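PDB 6PTR: beta sliding clamp from Bartonella birtlesii LL-WM9, which probably encircles DNA as a ring-shaped head-to-tail homodimer, tethering DNA polymerases and other proteins to it and making replication processive. Local coordinates for residues Glu301-Val309 against Ala317-Tyr325; Ile332-Ile342 against Leu373-Val381. All coordinates share one frame; numbering follows the deposited sequence. Where two conformers were deposited one is given.

Contact 1 of 2, residues Glu301-Val309 against Ala317-Tyr325; sequences EHGQLKLVV and AEDQLAATY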
ATOM      1  N   GLU C 301      20.887 -27.896 -20.669  1.00 30.09           N
ATOM      2  CA  GLU C 301      21.603 -28.595 -21.719  1.00 33.55           C
ATOM      3  C   GLU C 301      22.811 -27.751 -22.103  1.00 34.68           C
ATOM      4  O   GLU C 301      23.001 -26.638 -21.604  1.00 36.53           O
ATOM      5  CB  GLU C 301      20.685 -28.865 -22.923  1.00 38.55           C
ATOM      6  CG  GLU C 301      19.938 -30.188 -22.834  1.00 54.18           C
ATOM      7  CD  GLU C 301      18.420 -30.044 -22.916  1.00 64.52           C
ATOM      8  OE1 GLU C 301      17.718 -31.043 -22.637  1.00 67.41           O
ATOM      9  OE2 GLU C 301      17.925 -28.950 -23.262  1.00 64.33           O
ATOM     10  N   HIS C 302      23.657 -28.298 -22.968  1.00 39.61           N
ATOM     11  CA  HIS C 302      24.821 -27.551 -23.415  1.00 38.21           C
ATOM     12  C   HIS C 302      24.394 -26.218 -24.020  1.00 34.31           C
ATOM     13  O   HIS C 302      23.660 -26.177 -25.011  1.00 37.68           O
ATOM     14  CB  HIS C 302      25.619 -28.379 -24.423  1.00 50.52           C
ATOM     15  CG  HIS C 302      26.336 -29.542 -23.810  1.00 62.06           C
ATOM     16  ND1 HIS C 302      27.044 -30.460 -24.557  1.00 66.93           N
ATOM     17  CD2 HIS C 302      26.460 -29.933 -22.519  1.00 63.91           C
ATOM     18  CE1 HIS C 302      27.573 -31.365 -23.753  1.00 67.85           C
ATOM     19  NE2 HIS C 302      27.235 -31.070 -22.511  1.00 65.76           N
ATOM     20  N   GLY C 303      24.840 -25.127 -23.402  1.00 35.78           N
ATOM     21  CA  GLY C 303      24.639 -23.800 -23.941  1.00 36.78           C
ATOM     22  C   GLY C 303      23.250 -23.223 -23.774  1.00 32.04           C
ATOM     23  O   GLY C 303      23.007 -22.104 -24.246  1.00 35.54           O
ATOM     24  N   GLN C 304      22.342 -23.919 -23.094  1.00 31.60           N
ATOM     25  CA  GLN C 304      20.924 -23.590 -23.192  1.00 27.23           C
ATOM     26  C   GLN C 304      20.194 -23.941 -21.903  1.00 27.85           C
ATOM     27  O   GLN C 304      20.379 -25.027 -21.349  1.00 28.44           O
ATOM     28  CB  GLN C 304      20.317 -24.352 -24.370  1.00 37.26           C
ATOM     29  CG  GLN C 304      18.855 -24.174 -24.603  1.00 53.24           C
ATOM     30  CD  GLN C 304      18.381 -25.069 -25.729  1.00 66.74           C
ATOM     31  OE1 GLN C 304      17.552 -25.957 -25.525  1.00 72.26           O
ATOM     32  NE2 GLN C 304      18.919 -24.852 -26.924  1.00 67.68           N
ATOM     33  N   LEU C 305      19.337 -23.035 -21.446  1.00 26.35           N
ATOM     34  CA  LEU C 305      18.505 -23.292 -20.284  1.00 24.05           C
ATOM     35  C   LEU C 305      17.048 -23.065 -20.654  1.00 27.63           C
ATOM     36  O   LEU C 305      16.688 -21.980 -21.128  1.00 25.61           O
ATOM     37  CB  LEU C 305      18.898 -22.380 -19.118  1.00 22.43           C
ATOM     38  CG  LEU C 305      18.019 -22.359 -17.875  1.00 24.19           C
ATOM     39  CD1 LEU C 305      18.108 -23.687 -17.179  1.00 27.88           C
ATOM     40  CD2 LEU C 305      18.455 -21.256 -16.945  1.00 28.45           C
ATOM     41  N   LYS C 306      16.207 -24.072 -20.426  1.00 20.21           N
ATOM     42  CA  LYS C 306      14.762 -23.911 -20.570  1.00 18.45           C
ATOM     43  C   LYS C 306      14.105 -23.912 -19.205  1.00 20.26           C
ATOM     44  O   LYS C 306      14.513 -24.662 -18.313  1.00 23.18           O
ATOM     45  CB  LYS C 306      14.156 -25.029 -21.428  1.00 25.02           C
ATOM     46  CG  LYS C 306      14.650 -25.026 -22.866  1.00 33.78           C
ATOM     47  CD  LYS C 306      13.784 -25.910 -23.754  1.00 44.24           C
ATOM     48  CE  LYS C 306      14.529 -27.142 -24.221  1.00 57.28           C
ATOM     49  NZ  LYS C 306      13.758 -27.850 -25.281  1.00 64.21           N
ATOM     50  N   LEU C 307      13.070 -23.085 -19.056  1.00 18.69           N
ATOM     51  CA  LEU C 307      12.325 -22.956 -17.816  1.00 15.70           C
ATOM     52  C   LEU C 307      10.895 -23.373 -18.101  1.00 18.24           C
ATOM     53  O   LEU C 307      10.352 -23.011 -19.140  1.00 20.97           O
ATOM     54  CB  LEU C 307      12.328 -21.505 -17.319  1.00 18.96           C
ATOM     55  CG  LEU C 307      13.691 -20.880 -17.120  1.00 22.46           C
ATOM     56  CD1 LEU C 307      13.531 -19.423 -16.731  1.00 31.88           C
ATOM     57  CD2 LEU C 307      14.416 -21.645 -16.034  1.00 26.50           C
ATOM     58  N   VAL C 308      10.280 -24.128 -17.190  1.00 16.95           N
ATOM     59  CA  VAL C 308       8.880 -24.516 -17.355  1.00 17.50           C
ATOM     60  C   VAL C 308       8.173 -24.437 -16.012  1.00 16.38           C
ATOM     61  O   VAL C 308       8.669 -24.967 -15.008  1.00 17.20           O
ATOM     62  CB  VAL C 308       8.714 -25.935 -17.929  1.00 20.40           C
ATOM     63  CG1 VAL C 308       7.217 -26.204 -18.106  1.00 23.42           C
ATOM     64  CG2 VAL C 308       9.421 -26.071 -19.251  1.00 31.16           C
ATOM     65  N   VAL C 309       6.983 -23.828 -16.009  1.00 16.67           N
ATOM     66  CA  VAL C 309       6.106 -23.781 -14.835  1.00 15.23           C
ATOM     67  C   VAL C 309       4.761 -24.371 -15.231  1.00 18.29           C
ATOM     68  O   VAL C 309       4.255 -24.091 -16.320  1.00 18.36           O
ATOM     69  CB  VAL C 309       5.916 -22.350 -14.297  1.00 17.96           C
ATOM     70  CG1 VAL C 309       4.955 -22.315 -13.091  1.00 16.90           C
ATOM     71  CG2 VAL C 309       7.267 -21.729 -13.930  1.00 19.41           C
ATOM     72  N   ALA C 317       3.751 -22.339 -18.567  1.00 16.95           N
ATOM     73  CA  ALA C 317       4.551 -21.197 -18.995  1.00 16.20           C
ATOM     74  C   ALA C 317       5.964 -21.698 -19.224  1.00 21.87           C
ATOM     75  O   ALA C 317       6.488 -22.447 -18.402  1.00 24.35           O
ATOM     76  CB  ALA C 317       4.540 -20.090 -17.936  1.00 18.34           C
ATOM     77  N   GLU C 318       6.579 -21.288 -20.328  1.00 16.14           N
ATOM     78  CA  GLU C 318       7.949 -21.701 -20.577  1.00 15.18           C
ATOM     79  C   GLU C 318       8.741 -20.522 -21.123  1.00 20.40           C
ATOM     80  O   GLU C 318       8.177 -19.552 -21.628  1.00 21.02           O
ATOM     81  CB  GLU C 318       8.014 -22.886 -21.545  1.00 22.46           C
ATOM     82  CG  GLU C 318       7.427 -22.661 -22.905  1.00 30.18           C
ATOM     83  CD  GLU C 318       7.533 -23.900 -23.799  1.00 44.37           C
ATOM     84  OE1 GLU C 318       7.857 -24.994 -23.279  1.00 43.68           O
ATOM     85  OE2 GLU C 318       7.299 -23.778 -25.018  1.00 47.95           O
ATOM     86  N   ASP C 319      10.061 -20.619 -20.992  1.00 18.95           N
ATOM     87  CA  ASP C 319      10.964 -19.626 -21.556  1.00 17.20           C
ATOM     88  C   ASP C 319      12.302 -20.310 -21.806  1.00 20.28           C
ATOM     89  O   ASP C 319      12.518 -21.465 -21.420  1.00 24.13           O
ATOM     90  CB  ASP C 319      11.101 -18.415 -20.616  1.00 18.04           C
ATOM     91  CG  ASP C 319      11.343 -17.106 -21.358  1.00 26.02           C
ATOM     92  OD1 ASP C 319      11.972 -17.109 -22.446  1.00 25.90           O
ATOM     93  OD2 ASP C 319      10.889 -16.063 -20.840  1.00 26.21           O
ATOM     94  N   GLN C 320      13.198 -19.608 -22.485  1.00 21.94           N
ATOM     95  CA  GLN C 320      14.496 -20.202 -22.781  1.00 23.97           C
ATOM     96  C   GLN C 320      15.558 -19.111 -22.767  1.00 28.17           C
ATOM     97  O   GLN C 320      15.295 -17.971 -23.161  1.00 26.26           O
ATOM     98  CB  GLN C 320      14.451 -20.922 -24.134  1.00 26.91           C
ATOM     99  CG  GLN C 320      15.728 -21.615 -24.557  1.00 34.85           C
ATOM    100  CD  GLN C 320      15.516 -22.495 -25.771  1.00 50.51           C
ATOM    101  OE1 GLN C 320      14.408 -22.975 -26.018  1.00 51.01           O
ATOM    102  NE2 GLN C 320      16.575 -22.708 -26.538  1.00 56.66           N
ATOM    103  N   LEU C 321      16.758 -19.470 -22.314  1.00 24.47           N
ATOM    104  CA  LEU C 321      17.866 -18.530 -22.228  1.00 29.14           C
ATOM    105  C   LEU C 321      19.139 -19.211 -22.685  1.00 33.01           C
ATOM    106  O   LEU C 321      19.302 -20.424 -22.521  1.00 28.57           O
ATOM    107  CB  LEU C 321      18.102 -18.028 -20.801  1.00 33.25           C
ATOM    108  CG  LEU C 321      16.940 -17.474 -20.013  1.00 50.14           C
ATOM    109  CD1 LEU C 321      17.244 -17.659 -18.552  1.00 55.02           C
ATOM    110  CD2 LEU C 321      16.796 -16.004 -20.364  1.00 57.82           C
ATOM    111  N   ALA C 322      20.049 -18.411 -23.238  1.00 30.43           N
ATOM    112  CA  ALA C 322      21.418 -18.858 -23.405  1.00 31.36           C
ATOM    113  C   ALA C 322      22.040 -19.104 -22.037  1.00 31.22           C
ATOM    114  O   ALA C 322      21.689 -18.465 -21.041  1.00 31.38           O
ATOM    115  CB  ALA C 322      22.228 -17.823 -24.187  1.00 36.80           C
ATOM    116  N   ALA C 323      22.937 -20.077 -21.982  1.00 30.57           N
ATOM    117  CA  ALA C 323      23.625 -20.384 -20.741  1.00 32.51           C
ATOM    118  C   ALA C 323      24.998 -20.912 -21.094  1.00 33.99           C
ATOM    119  O   ALA C 323      25.229 -21.402 -22.198  1.00 34.11           O
ATOM    120  CB  ALA C 323      22.856 -21.408 -19.902  1.00 34.24           C
ATOM    121  N   THR C 324      25.920 -20.790 -20.152  1.00 28.94           N
ATOM    122  CA  THR C 324      27.199 -21.474 -20.251  1.00 33.55           C
ATOM    123  C   THR C 324      27.089 -22.735 -19.403  1.00 34.65           C
ATOM    124  O   THR C 324      26.903 -22.664 -18.183  1.00 34.30           O
ATOM    125  CB  THR C 324      28.334 -20.563 -19.803  1.00 38.12           C
ATOM    126  OG1 THR C 324      28.369 -19.422 -20.670  1.00 38.88           O
ATOM    127  CG2 THR C 324      29.652 -21.289 -19.878  1.00 43.94           C
ATOM    128  N   TYR C 325      27.157 -23.884 -20.056  1.00 28.66           N
ATOM    129  CA  TYR C 325      26.958 -25.159 -19.377  1.00 29.26           C
ATOM    130  C   TYR C 325      27.491 -26.240 -20.291  1.00 38.36           C
ATOM    131  O   TYR C 325      27.066 -26.334 -21.448  1.00 40.49           O
ATOM    132  CB  TYR C 325      25.494 -25.397 -19.069  1.00 31.75           C
ATOM    133  CG  TYR C 325      25.218 -26.639 -18.257  1.00 32.30           C
ATOM    134  CD1 TYR C 325      25.270 -26.602 -16.871  1.00 32.02           C
ATOM    135  CD2 TYR C 325      24.865 -27.843 -18.875  1.00 35.18           C
ATOM    136  CE1 TYR C 325      25.011 -27.724 -16.116  1.00 27.67           C
ATOM    137  CE2 TYR C 325      24.596 -28.975 -18.122  1.00 31.17           C
ATOM    138  CZ  TYR C 325      24.666 -28.902 -16.745  1.00 32.11           C
ATOM    139  OH  TYR C 325      24.394 -30.003 -15.973  1.00 37.31           O
TER

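Contact 2 of 2, residues Ile332-Ile342 against Leu373-Val381; sequences IGFNSRYLLDI and LYVLMPVRV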
ATOM      1  N   ILE C 332      16.123 -29.977 -13.113  1.00 19.01           N
ATOM      2  CA  ILE C 332      16.109 -29.691 -11.687  1.00 19.37           C
ATOM      3  C   ILE C 332      15.100 -28.589 -11.428  1.00 20.23           C
ATOM      4  O   ILE C 332      14.979 -27.635 -12.209  1.00 20.33           O
ATOM      5  CB  ILE C 332      17.529 -29.317 -11.187  1.00 18.13           C
ATOM      6  CG1 ILE C 332      17.552 -29.152  -9.661  1.00 17.37           C
ATOM      7  CG2 ILE C 332      18.029 -28.050 -11.879  1.00 18.09           C
ATOM      8  CD1 ILE C 332      19.018 -29.130  -9.095  1.00 19.32           C
ATOM      9  N   GLY C 333      14.360 -28.723 -10.334  1.00 15.25           N
ATOM     10  CA  GLY C 333      13.316 -27.782  -9.988  1.00 15.42           C
ATOM     11  C   GLY C 333      13.728 -26.962  -8.781  1.00 16.86           C
ATOM     12  O   GLY C 333      14.440 -27.447  -7.906  1.00 17.22           O
ATOM     13  N   PHE C 334      13.228 -25.735  -8.721  1.00 15.53           N
ATOM     14  CA  PHE C 334      13.399 -24.840  -7.582  1.00 15.33           C
ATOM     15  C   PHE C 334      12.124 -24.045  -7.363  1.00 20.17           C
ATOM     16  O   PHE C 334      11.322 -23.851  -8.275  1.00 17.11           O
ATOM     17  CB  PHE C 334      14.547 -23.833  -7.793  1.00 15.25           C
ATOM     18  CG  PHE C 334      15.903 -24.460  -7.852  1.00 17.31           C
ATOM     19  CD1 PHE C 334      16.528 -24.898  -6.692  1.00 14.82           C
ATOM     20  CD2 PHE C 334      16.563 -24.608  -9.064  1.00 18.58           C
ATOM     21  CE1 PHE C 334      17.793 -25.473  -6.745  1.00 14.96           C
ATOM     22  CE2 PHE C 334      17.818 -25.195  -9.126  1.00 22.23           C
ATOM     23  CZ  PHE C 334      18.437 -25.622  -7.965  1.00 20.50           C
ATOM     24  N   ASN C 335      11.956 -23.576  -6.130  1.00 17.38           N
ATOM     25  CA  ASN C 335      10.968 -22.558  -5.823  1.00 15.98           C
ATOM     26  C   ASN C 335      11.352 -21.270  -6.541  1.00 20.12           C
ATOM     27  O   ASN C 335      12.451 -20.744  -6.343  1.00 17.44           O
ATOM     28  CB  ASN C 335      10.925 -22.352  -4.301  1.00 17.44           C
ATOM     29  CG  ASN C 335       9.944 -21.289  -3.877  1.00 19.27           C
ATOM     30  OD1 ASN C 335       9.958 -20.175  -4.404  1.00 19.99           O
ATOM     31  ND2 ASN C 335       9.105 -21.616  -2.893  1.00 21.55           N
ATOM     32  N   SER C 336      10.464 -20.786  -7.414  1.00 21.15           N
ATOM     33  CA  SER C 336      10.800 -19.638  -8.254  1.00 22.95           C
ATOM     34  C   SER C 336      11.010 -18.374  -7.426  1.00 18.49           C
ATOM     35  O   SER C 336      11.862 -17.549  -7.761  1.00 20.42           O
ATOM     36  CB  SER C 336       9.698 -19.421  -9.290  1.00 20.54           C
ATOM     37  OG  SER C 336       8.443 -19.225  -8.663  1.00 19.25           O
ATOM     38  N   ARG C 337      10.207 -18.175  -6.383  1.00 16.42           N
ATOM     39  CA  ARG C 337      10.410 -17.012  -5.528  0.57 18.20           C
ATOM     40  C   ARG C 337      11.768 -17.067  -4.842  1.00 18.48           C
ATOM     41  O   ARG C 337      12.444 -16.045  -4.708  1.00 21.01           O
ATOM     42  CB  ARG C 337       9.295 -16.908  -4.493  0.57 19.28           C
ATOM     43  CG  ARG C 337       9.417 -15.653  -3.632  0.57 24.55           C
ATOM     44  CD  ARG C 337       9.399 -14.393  -4.498  0.57 25.61           C
ATOM     45  NE  ARG C 337      10.648 -13.642  -4.407  0.57 35.53           N
ATOM     46  CZ  ARG C 337      10.912 -12.537  -5.100  0.57 41.12           C
ATOM     47  NH1 ARG C 337      12.076 -11.902  -4.935  0.57 34.34           N
ATOM     48  NH2 ARG C 337      10.014 -12.066  -5.959  0.57 40.52           N
ATOM     49  N   TYR C 338      12.181 -18.250  -4.395  1.00 18.62           N
ATOM     50  CA  TYR C 338      13.485 -18.353  -3.751  1.00 19.40           C
ATOM     51  C   TYR C 338      14.606 -18.082  -4.739  1.00 20.69           C
ATOM     52  O   TYR C 338      15.625 -17.483  -4.378  1.00 19.91           O
ATOM     53  CB  TYR C 338      13.658 -19.732  -3.107  1.00 17.72           C
ATOM     54  CG  TYR C 338      12.704 -20.011  -1.955  1.00 16.92           C
ATOM     55  CD1 TYR C 338      11.932 -19.001  -1.398  1.00 19.76           C
ATOM     56  CD2 TYR C 338      12.591 -21.299  -1.422  1.00 19.87           C
ATOM     57  CE1 TYR C 338      11.064 -19.251  -0.329  1.00 25.57           C
ATOM     58  CE2 TYR C 338      11.719 -21.571  -0.365  1.00 21.38           C
ATOM     59  CZ  TYR C 338      10.966 -20.539   0.180  1.00 28.54           C
ATOM     60  OH  TYR C 338      10.105 -20.788   1.227  1.00 30.33           O
ATOM     61  N   LEU C 339      14.451 -18.530  -5.991  1.00 18.70           N
ATOM     62  CA  LEU C 339      15.439 -18.196  -7.011  1.00 17.37           C
ATOM     63  C   LEU C 339      15.528 -16.695  -7.213  1.00 20.94           C
ATOM     64  O   LEU C 339      16.627 -16.140  -7.317  1.00 22.36           O
ATOM     65  CB  LEU C 339      15.096 -18.868  -8.342  1.00 18.84           C
ATOM     66  CG  LEU C 339      15.402 -20.347  -8.522  1.00 17.64           C
ATOM     67  CD1 LEU C 339      14.759 -20.796  -9.840  1.00 18.76           C
ATOM     68  CD2 LEU C 339      16.902 -20.589  -8.546  1.00 16.60           C
ATOM     69  N   LEU C 340      14.382 -16.012  -7.269  1.00 20.27           N
ATOM     70  CA  LEU C 340      14.421 -14.560  -7.429  1.00 19.86           C
ATOM     71  C   LEU C 340      15.022 -13.887  -6.199  1.00 21.82           C
ATOM     72  O   LEU C 340      15.774 -12.915  -6.328  1.00 24.34           O
ATOM     73  CB  LEU C 340      13.018 -14.035  -7.709  1.00 22.24           C
ATOM     74  CG  LEU C 340      12.503 -14.508  -9.076  1.00 25.70           C
ATOM     75  CD1 LEU C 340      11.065 -14.087  -9.268  1.00 30.62           C
ATOM     76  CD2 LEU C 340      13.380 -13.934 -10.179  1.00 27.24           C
ATOM     77  N   ASP C 341      14.723 -14.408  -5.005  1.00 23.60           N
ATOM     78  CA  ASP C 341      15.339 -13.860  -3.797  1.00 24.84           C
ATOM     79  C   ASP C 341      16.858 -13.890  -3.902  1.00 22.10           C
ATOM     80  O   ASP C 341      17.530 -12.882  -3.643  1.00 24.44           O
ATOM     81  CB  ASP C 341      14.884 -14.634  -2.552  1.00 28.22           C
ATOM     82  CG  ASP C 341      13.422 -14.419  -2.212  1.00 31.82           C
ATOM     83  OD1 ASP C 341      12.821 -13.402  -2.643  1.00 29.06           O
ATOM     84  OD2 ASP C 341      12.881 -15.270  -1.475  1.00 28.82           O
ATOM     85  N   ILE C 342      17.422 -15.035  -4.297  1.00 20.38           N
ATOM     86  CA  ILE C 342      18.874 -15.149  -4.326  1.00 25.79           C
ATOM     87  C   ILE C 342      19.456 -14.356  -5.490  1.00 25.92           C
ATOM     88  O   ILE C 342      20.487 -13.687  -5.345  1.00 22.44           O
ATOM     89  CB  ILE C 342      19.272 -16.631  -4.364  1.00 20.19           C
ATOM     90  CG1 ILE C 342      18.881 -17.280  -3.037  1.00 20.79           C
ATOM     91  CG2 ILE C 342      20.768 -16.772  -4.621  1.00 19.83           C
ATOM     92  CD1 ILE C 342      18.881 -18.825  -3.102  1.00 24.10           C
ATOM     93  N   LEU C 373      28.050 -16.803   0.193  1.00 23.46           N
ATOM     94  CA  LEU C 373      27.501 -17.862  -0.640  1.00 21.64           C
ATOM     95  C   LEU C 373      26.061 -18.112  -0.234  1.00 24.20           C
ATOM     96  O   LEU C 373      25.651 -17.831   0.896  1.00 23.23           O
ATOM     97  CB  LEU C 373      28.311 -19.160  -0.545  1.00 25.72           C
ATOM     98  CG  LEU C 373      28.488 -19.851   0.811  1.00 27.24           C
ATOM     99  CD1 LEU C 373      27.316 -20.805   1.117  1.00 22.34           C
ATOM    100  CD2 LEU C 373      29.836 -20.590   0.879  1.00 31.41           C
ATOM    101  N   TYR C 374      25.304 -18.671  -1.165  1.00 19.55           N
ATOM    102  CA  TYR C 374      23.936 -19.051  -0.897  1.00 18.20           C
ATOM    103  C   TYR C 374      23.757 -20.520  -1.244  1.00 20.01           C
ATOM    104  O   TYR C 374      24.423 -21.056  -2.139  1.00 21.45           O
ATOM    105  CB  TYR C 374      22.958 -18.188  -1.696  1.00 23.71           C
ATOM    106  CG  TYR C 374      23.189 -16.742  -1.416  1.00 20.83           C
ATOM    107  CD1 TYR C 374      22.704 -16.175  -0.237  1.00 25.66           C
ATOM    108  CD2 TYR C 374      23.948 -15.953  -2.278  1.00 19.84           C
ATOM    109  CE1 TYR C 374      22.934 -14.858   0.062  1.00 26.17           C
ATOM    110  CE2 TYR C 374      24.188 -14.608  -1.985  1.00 23.52           C
ATOM    111  CZ  TYR C 374      23.680 -14.077  -0.806  1.00 29.96           C
ATOM    112  OH  TYR C 374      23.913 -12.765  -0.506  1.00 31.13           O
ATOM    113  N   VAL C 375      22.869 -21.174  -0.515  1.00 16.84           N
ATOM    114  CA  VAL C 375      22.498 -22.551  -0.805  1.00 16.12           C
ATOM    115  C   VAL C 375      20.988 -22.610  -0.999  1.00 17.91           C
ATOM    116  O   VAL C 375      20.224 -21.980  -0.258  1.00 18.02           O
ATOM    117  CB  VAL C 375      22.954 -23.497   0.323  1.00 16.70           C
ATOM    118  CG1 VAL C 375      22.646 -24.952  -0.042  1.00 18.01           C
ATOM    119  CG2 VAL C 375      24.422 -23.327   0.616  1.00 18.17           C
ATOM    120  N   LEU C 376      20.552 -23.368  -1.997  1.00 15.97           N
ATOM    121  CA  LEU C 376      19.118 -23.496  -2.233  1.00 17.29           C
ATOM    122  C   LEU C 376      18.771 -24.954  -2.494  1.00 14.78           C
ATOM    123  O   LEU C 376      19.370 -25.598  -3.365  1.00 15.81           O
ATOM    124  CB  LEU C 376      18.687 -22.635  -3.418  1.00 15.61           C
ATOM    125  CG  LEU C 376      17.195 -22.698  -3.751  1.00 18.16           C
ATOM    126  CD1 LEU C 376      16.380 -22.153  -2.593  1.00 15.77           C
ATOM    127  CD2 LEU C 376      16.939 -21.914  -5.030  1.00 19.75           C
ATOM    128  N   MET C 377      17.788 -25.471  -1.733  1.00 14.62           N
ATOM    129  CA  MET C 377      17.340 -26.846  -1.935  1.00 15.03           C
ATOM    130  C   MET C 377      16.422 -26.921  -3.151  1.00 14.85           C
ATOM    131  O   MET C 377      15.568 -26.058  -3.337  1.00 16.79           O
ATOM    132  CB  MET C 377      16.583 -27.354  -0.703  1.00 14.11           C
ATOM    133  CG  MET C 377      16.446 -28.902  -0.638  1.00 14.52           C
ATOM    134  SD  MET C 377      18.076 -29.665  -0.485  1.00 17.20           S
ATOM    135  CE  MET C 377      17.617 -31.388  -0.533  1.00 20.14           C
ATOM    136  N   PRO C 378      16.564 -27.931  -3.996  1.00 15.45           N
ATOM    137  CA  PRO C 378      15.613 -28.089  -5.107  1.00 13.49           C
ATOM    138  C   PRO C 378      14.258 -28.583  -4.624  1.00 16.02           C
ATOM    139  O   PRO C 378      14.074 -28.975  -3.470  1.00 17.61           O
ATOM    140  CB  PRO C 378      16.267 -29.132  -6.017  1.00 17.71           C
ATOM    141  CG  PRO C 378      17.258 -29.837  -5.160  1.00 22.14           C
ATOM    142  CD  PRO C 378      17.711 -28.832  -4.109  1.00 15.20           C
ATOM    143  N   VAL C 379      13.310 -28.608  -5.564  1.00 14.37           N
ATOM    144  CA  VAL C 379      12.005 -29.225  -5.341  1.00 14.32           C
ATOM    145  C   VAL C 379      11.778 -30.205  -6.492  1.00 15.03           C
ATOM    146  O   VAL C 379      12.335 -30.044  -7.580  1.00 16.57           O
ATOM    147  CB  VAL C 379      10.844 -28.202  -5.268  1.00 15.60           C
ATOM    148  CG1 VAL C 379      11.104 -27.154  -4.149  1.00 16.14           C
ATOM    149  CG2 VAL C 379      10.645 -27.501  -6.606  1.00 17.03           C
ATOM    150  N   ARG C 380      10.917 -31.190  -6.265  1.00 14.38           N
ATOM    151  CA  ARG C 380      10.695 -32.192  -7.305  1.00 16.34           C
ATOM    152  C   ARG C 380       9.812 -31.626  -8.417  1.00 17.72           C
ATOM    153  O   ARG C 380       8.851 -30.891  -8.167  1.00 18.37           O
ATOM    154  CB  ARG C 380      10.072 -33.463  -6.726  1.00 19.90           C
ATOM    155  CG  ARG C 380      10.981 -34.186  -5.740  1.00 18.14           C
ATOM    156  CD  ARG C 380      10.495 -35.616  -5.560  1.00 28.12           C
ATOM    157  NE  ARG C 380      10.512 -36.363  -6.824  1.00 32.82           N
ATOM    158  CZ  ARG C 380      10.013 -37.586  -6.964  1.00 37.01           C
ATOM    159  NH1 ARG C 380       9.466 -38.185  -5.914  1.00 36.12           N
ATOM    160  NH2 ARG C 380      10.056 -38.208  -8.141  1.00 32.81           N
ATOM    161  N   VAL C 381      10.149 -31.983  -9.653  1.00 20.28           N
ATOM    162  CA  VAL C 381       9.413 -31.575 -10.831  1.00 17.94           C
ATOM    163  C   VAL C 381       9.333 -32.775 -11.784  1.00 26.85           C
ATOM    164  O   VAL C 381       9.934 -33.837 -11.549  1.00 26.79           O
ATOM    165  CB  VAL C 381      10.061 -30.372 -11.529  1.00 20.69           C
ATOM    166  CG1 VAL C 381       9.930 -29.091 -10.692  1.00 23.14           C
ATOM    167  CG2 VAL C 381      11.535 -30.709 -11.874  1.00 22.08           C
ATOM    168  OXT VAL C 381       8.640 -32.723 -12.814  1.00 28.91           O
TER
HETATM  169  O   HOH W   1      14.402 -31.284  -8.809  1.00 16.45           O
HETATM  170  O   HOH W   2      13.617 -24.158  -3.826  1.00 17.83           O

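Contact 1 of 2, residues Glu301-Val309 against Ala317-Tyr325
Leu305 and Leu321 sit opposite each other in an antiparallel hairpin whose strands, 304-309 and 317-322, approach to 4.6 Å between axes at 165°. Each donates its N to the other's O at 2.8 Å, and like pairs of bonds join Leu307 to Asp319 and Val309 to Ala317. Beyond the ladder, at the type II turn Glu301-Gln304, Ala323 N reaches Gly303 O from above the carbonyl plane, and Gly303 N meets a lone pair of Tyr325 O at 3.2 Å. In the C-terminal domain, 317-322 is an outermost strand of its sheet within the chain; at Ala317 and Glu318 the sheet runs on into the second subunit. His115 and Thr114 of that subunit hydrogen-bond to Glu318 OE2 and Asp319 OD2, the latter also in a salt bridge with Arg284. Leu305 and Leu321 lie alongside, CD2 to CD1 4.1 Å, on the face that also carries Leu307, Val309 and Ala317 and is backed by helix 275-285. On the other face, Gln320, CG anti to its backbone N (chi1 -179°) and extended beyond it, runs beside Lys306. Gln320 NE2 comes within 3.1 Å of Gln304 CD; the two NE2 groups, both donors, form no hydrogen bond.

Contact 2 of 2, residues Ile332-Ile342 against Leu373-Val381
Leu376 buries the largest area of any residue here, inserting its two methyls among side chains of the 332-342 segment. With CG anti to the backbone N (chi1 180°), it sends CD2 to Phe334 CD1 at 3.4 Å, a tight approach oblique to the ring, and to Leu339 CD2 at 3.8 Å. The other methyl, CD1, meets Tyr338 CB at 3.7 Å, the two side chains crossing at about a right angle. One turn further along the helix, Ile342 divides its branches: CD1 rests on Leu376 CB, while CG2 packs against Tyr374 CB at 3.9 Å as the two side chains slide past each other in opposite directions. Tyr374 OH is held by Gln345. In the C-terminal tail beyond the strand, Pro378 CB lies against Ile332 CG1, and Val381 CG1 covers Gly333 CA at 3.7 Å.

Within the C-terminal domain, helix 336-345 continues directly from strand 330-335 and packs on strand 372-376 of the eight-stranded sheet, the axes of the short segments 10.0 Å apart and antiparallel, at 176°. The strand and the tail after it also border the bound griselimycin, through Val375, Met377, Val379 and Arg380.

Among the polar links, Val379 N donates to Gly333 O at 2.8 Å, from well above the carbonyl plane. Two waters extend this pairing: one accepts from Gly333 N and donates to Val379 O, the other accepts from Asn335 N and donates to Met377 O. Asn335 is also the N-cap, its OD1 taking Tyr338 N at 2.9 Å, and its ND2 stands over the centre of the Tyr338 ring. Further along the helix, Asp341 OD2 forms a salt bridge with Arg189.

Contacts 1 and 2 follow each other along the chain within the C-terminal domain, their centres 15 Å apart and their nearest atoms about 6 Å apart without touching. They share one four-stranded sheet: the hairpin of contact 1 supplies strands 304-311 and 315-322, and strand 330-335 of contact 2 is the outermost strand at the far side, next to 295-301. Their outward partners differ. The Ala317-Asp319 end of contact 1 reaches the subunit interface, where the second copy of the protein continues the sheet. Contact 2 instead meets the bound griselimycin along its 373-381 segment, where Arg380 adds backbone hydrogen bonds to the peptide.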